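PDB 2OO3: protein involved in catabolism of external DNA from Legionella pneumophila subsp. pneumophila, which probably methylates N6 of adenine 2030 in 23S ribosomal RNA, using S-adenosyl-L-methionine as the methyl donor. Local coordinates for residues F38-H43 against Y117-H122. Numbering follows the deposited sequence.
Sequences FYLETH and YLCELH
Tyr117 packs against both Phe38 and Leu40 on one face of the sheet: its CB lies 3.6 Å from Phe38 CE1, and its ring atom CD2 sits 3.7 Å from Leu40 CD1. With CG anti to the backbone N in Leu40 (chi1 170°), the CD1 methyl reaches Tyr117 and also comes within 4.2 Å of Cys119 SG, which lies at the edge of the Tyr117 ring, in its plane. Helix 146-153 covers this face. On the other face the Leu118 CD2 methyl lies alongside the extended Glu41 chain, 3.9 Å from Glu41 CD, and meets the edge of the Tyr39 ring. Between these layers strands 38-41 and 115-119 run parallel, as neighbours in the mixed sheet of a Rossmann-like methyltransferase fold, 38-41 lying between 115-119 and 161-165. Tyr39 O accepts from Tyr117 N (2.8 Å), Tyr117 O from Glu41 N, and Glu41 O from Cys119 N, the last more bent, with an N-H...O angle of 138°. Polar groups gather toward the C-terminal ends of the two strands. Tyr39 OH donates to Glu41 OE1 at 2.5 Å, on the anti side of the carboxylate, while OE2 bonds Ser44 OG, so each oxygen of this buried carboxylate has a hydrogen-bond partner. Beyond the strands come His43 and Glu120, both predicted to bind S-adenosyl-L-methionine. Glu120 is bent at chi2 (53°); its OE1 accepts a hydrogen bond from Gly45 N and its OE2 one from His122 N, the N-cap residue of helix 123-129.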
ATOM      1  N   PHE A  38       5.215 -14.731   4.721  1.00  7.95           N
ATOM      2  CA  PHE A  38       5.740 -14.347   3.415  1.00  7.04           C
ATOM      3  C   PHE A  38       5.184 -12.954   3.046  1.00  7.25           C
ATOM      4  O   PHE A  38       3.959 -12.746   3.052  1.00  6.07           O
ATOM      5  CB  PHE A  38       5.265 -15.369   2.371  1.00  7.77           C
ATOM      6  CG  PHE A  38       5.778 -15.119   0.986  1.00  7.05           C
ATOM      7  CD1 PHE A  38       7.136 -14.940   0.758  1.00  9.01           C
ATOM      8  CD2 PHE A  38       4.912 -15.107  -0.095  1.00  9.52           C
ATOM      9  CE1 PHE A  38       7.632 -14.738  -0.504  1.00  8.09           C
ATOM     10  CE2 PHE A  38       5.415 -14.888  -1.405  1.00 10.83           C
ATOM     11  CZ  PHE A  38       6.763 -14.691  -1.598  1.00  8.71           C
ATOM     12  N   TYR A  39       6.068 -12.018   2.719  1.00  5.76           N
ATOM     13  CA  TYR A  39       5.627 -10.694   2.315  1.00  6.58           C
ATOM     14  C   TYR A  39       6.057 -10.513   0.862  1.00  5.96           C
ATOM     15  O   TYR A  39       7.242 -10.555   0.556  1.00  5.33           O
ATOM     16  CB  TYR A  39       6.251  -9.615   3.215  1.00  6.71           C
ATOM     17  CG  TYR A  39       5.964  -8.216   2.736  1.00  7.33           C
ATOM     18  CD1 TYR A  39       4.719  -7.605   3.011  1.00  9.84           C
ATOM     19  CD2 TYR A  39       6.910  -7.492   2.007  1.00  6.17           C
ATOM     20  CE1 TYR A  39       4.438  -6.318   2.569  1.00  8.29           C
ATOM     21  CE2 TYR A  39       6.635  -6.169   1.562  1.00  7.28           C
ATOM     22  CZ  TYR A  39       5.399  -5.613   1.846  1.00  9.00           C
ATOM     23  OH  TYR A  39       5.082  -4.336   1.439  1.00  9.77           O
ATOM     24  N   LEU A  40       5.082 -10.343  -0.019  1.00  6.32           N
ATOM     25  CA  LEU A  40       5.347 -10.187  -1.461  1.00  6.98           C
ATOM     26  C   LEU A  40       4.889  -8.822  -1.990  1.00  7.49           C
ATOM     27  O   LEU A  40       3.698  -8.467  -1.851  1.00  6.78           O
ATOM     28  CB  LEU A  40       4.655 -11.331  -2.244  1.00  7.01           C
ATOM     29  CG  LEU A  40       4.610 -11.224  -3.772  1.00  9.54           C
ATOM     30  CD1 LEU A  40       6.034 -11.265  -4.332  1.00  7.94           C
ATOM     31  CD2 LEU A  40       3.810 -12.369  -4.297  1.00 10.51           C
ATOM     32  N   GLU A  41       5.818  -8.063  -2.588  1.00  6.93           N
ATOM     33  CA  GLU A  41       5.457  -6.866  -3.327  1.00  8.44           C
ATOM     34  C   GLU A  41       5.635  -7.069  -4.798  1.00  8.64           C
ATOM     35  O   GLU A  41       6.708  -7.470  -5.251  1.00  9.98           O
ATOM     36  CB  GLU A  41       6.272  -5.646  -2.900  1.00  8.97           C
ATOM     37  CG  GLU A  41       5.849  -5.027  -1.595  1.00 11.45           C
ATOM     38  CD  GLU A  41       6.703  -3.803  -1.263  1.00 13.84           C
ATOM     39  OE1 GLU A  41       6.874  -3.452  -0.076  1.00 10.89           O
ATOM     40  OE2 GLU A  41       7.219  -3.206  -2.224  1.00 17.67           O
ATOM     41  N   THR A  42       4.592  -6.755  -5.564  1.00  8.22           N
ATOM     42  CA  THR A  42       4.619  -6.923  -7.027  1.00  7.82           C
ATOM     43  C   THR A  42       5.298  -5.716  -7.727  1.00  6.87           C
ATOM     44  O   THR A  42       5.852  -5.847  -8.810  1.00  6.25           O
ATOM     45  CB  THR A  42       3.156  -7.084  -7.575  1.00  8.26           C
ATOM     46  OG1 THR A  42       2.335  -6.063  -6.991  1.00  8.37           O
ATOM     47  CG2 THR A  42       2.520  -8.436  -7.177  1.00  9.48           C
ATOM     48  N   HIS A  43       5.240  -4.530  -7.125  1.00  7.32           N
ATOM     49  CA  HIS A  43       5.774  -3.314  -7.757  1.00  5.82           C
ATOM     50  C   HIS A  43       6.535  -2.536  -6.666  1.00  7.62           C
ATOM     51  O   HIS A  43       5.985  -1.559  -6.090  1.00  8.11           O
ATOM     52  CB  HIS A  43       4.651  -2.398  -8.283  1.00  7.03           C
ATOM     53  CG  HIS A  43       3.752  -2.998  -9.324  1.00  6.43           C
ATOM     54  ND1 HIS A  43       2.743  -3.885  -9.018  1.00  9.21           N
ATOM     55  CD2 HIS A  43       3.661  -2.773 -10.660  1.00  9.35           C
ATOM     56  CE1 HIS A  43       2.089  -4.211 -10.127  1.00  9.86           C
ATOM     57  NE2 HIS A  43       2.633  -3.558 -11.140  1.00 10.15           N
ATOM     58  N   TYR A 117       9.853 -10.652  -0.338  1.00  6.16           N
ATOM     59  CA  TYR A 117      10.177 -10.850  -1.707  1.00  5.90           C
ATOM     60  C   TYR A 117       9.710  -9.608  -2.483  1.00  6.08           C
ATOM     61  O   TYR A 117       8.497  -9.324  -2.589  1.00  5.91           O
ATOM     62  CB  TYR A 117       9.460 -12.099  -2.172  1.00  6.76           C
ATOM     63  CG  TYR A 117       9.954 -12.643  -3.466  1.00  9.90           C
ATOM     64  CD1 TYR A 117      10.678 -13.853  -3.507  1.00 10.02           C
ATOM     65  CD2 TYR A 117       9.685 -11.983  -4.670  1.00 11.59           C
ATOM     66  CE1 TYR A 117      11.110 -14.374  -4.714  1.00 11.18           C
ATOM     67  CE2 TYR A 117      10.115 -12.503  -5.875  1.00 11.95           C
ATOM     68  CZ  TYR A 117      10.820 -13.693  -5.880  1.00 11.35           C
ATOM     69  OH  TYR A 117      11.218 -14.216  -7.055  1.00 12.81           O
ATOM     70  N   LEU A 118      10.671  -8.865  -3.023  1.00  5.48           N
ATOM     71  CA  LEU A 118      10.373  -7.577  -3.630  1.00  5.93           C
ATOM     72  C   LEU A 118      10.652  -7.635  -5.123  1.00  7.18           C
ATOM     73  O   LEU A 118      11.752  -8.029  -5.528  1.00  7.30           O
ATOM     74  CB  LEU A 118      11.253  -6.489  -3.005  1.00  5.59           C
ATOM     75  CG  LEU A 118      11.244  -6.401  -1.465  1.00  5.91           C
ATOM     76  CD1 LEU A 118      12.275  -5.397  -0.919  1.00  5.00           C
ATOM     77  CD2 LEU A 118       9.779  -6.110  -0.912  1.00  3.94           C
ATOM     78  N   CYS A 119       9.684  -7.219  -5.932  1.00  7.58           N
ATOM     79  CA  CYS A 119       9.826  -7.299  -7.402  1.00  9.34           C
ATOM     80  C   CYS A 119       9.842  -5.907  -7.982  1.00  9.46           C
ATOM     81  O   CYS A 119       9.002  -5.079  -7.617  1.00  9.31           O
ATOM     82  CB  CYS A 119       8.659  -8.057  -8.050  1.00  9.11           C
ATOM     83  SG  CYS A 119       8.429  -9.785  -7.459  1.00 12.82           S
ATOM     84  N   GLU A 120      10.745  -5.664  -8.919  1.00 10.49           N
ATOM     85  CA  GLU A 120      10.737  -4.400  -9.633  1.00 12.83           C
ATOM     86  C   GLU A 120      11.177  -4.605 -11.083  1.00 13.76           C
ATOM     87  O   GLU A 120      12.250  -5.134 -11.337  1.00 14.09           O
ATOM     88  CB  GLU A 120      11.633  -3.347  -8.930  1.00 12.00           C
ATOM     89  CG  GLU A 120      11.813  -2.021  -9.723  1.00 12.79           C
ATOM     90  CD  GLU A 120      10.476  -1.368 -10.142  1.00 14.82           C
ATOM     91  OE1 GLU A 120       9.479  -1.390  -9.354  1.00 14.44           O
ATOM     92  OE2 GLU A 120      10.427  -0.835 -11.277  1.00 14.11           O
ATOM     93  N   LEU A 121      10.370  -4.110 -12.007  1.00 15.21           N
ATOM     94  CA  LEU A 121      10.636  -4.283 -13.435  1.00 17.94           C
ATOM     95  C   LEU A 121      11.661  -3.285 -14.021  1.00 17.85           C
ATOM     96  O   LEU A 121      12.471  -3.647 -14.883  1.00 17.94           O
ATOM     97  CB  LEU A 121       9.301  -4.184 -14.170  1.00 18.32           C
ATOM     98  CG  LEU A 121       9.144  -4.755 -15.571  1.00 21.12           C
ATOM     99  CD1 LEU A 121       9.372  -6.230 -15.553  1.00 23.17           C
ATOM    100  CD2 LEU A 121       7.778  -4.413 -16.102  1.00 20.88           C
ATOM    101  N   HIS A 122      11.633  -2.026 -13.579  1.00 17.47           N
ATOM    102  CA  HIS A 122      12.542  -1.024 -14.154  1.00 18.18           C
ATOM    103  C   HIS A 122      13.992  -1.182 -13.645  1.00 17.77           C
ATOM    104  O   HIS A 122      14.228  -1.233 -12.427  1.00 16.64           O
ATOM    105  CB  HIS A 122      12.023   0.404 -13.903  1.00 19.21           C
ATOM    106  CG  HIS A 122      12.803   1.460 -14.629  1.00 23.08           C
ATOM    107  ND1 HIS A 122      12.217   2.348 -15.508  1.00 27.93           N
ATOM    108  CD2 HIS A 122      14.125   1.756 -14.621  1.00 24.44           C
ATOM    109  CE1 HIS A 122      13.149   3.139 -16.015  1.00 28.91           C
ATOM    110  NE2 HIS A 122      14.316   2.796 -15.496  1.00 28.27           N
TER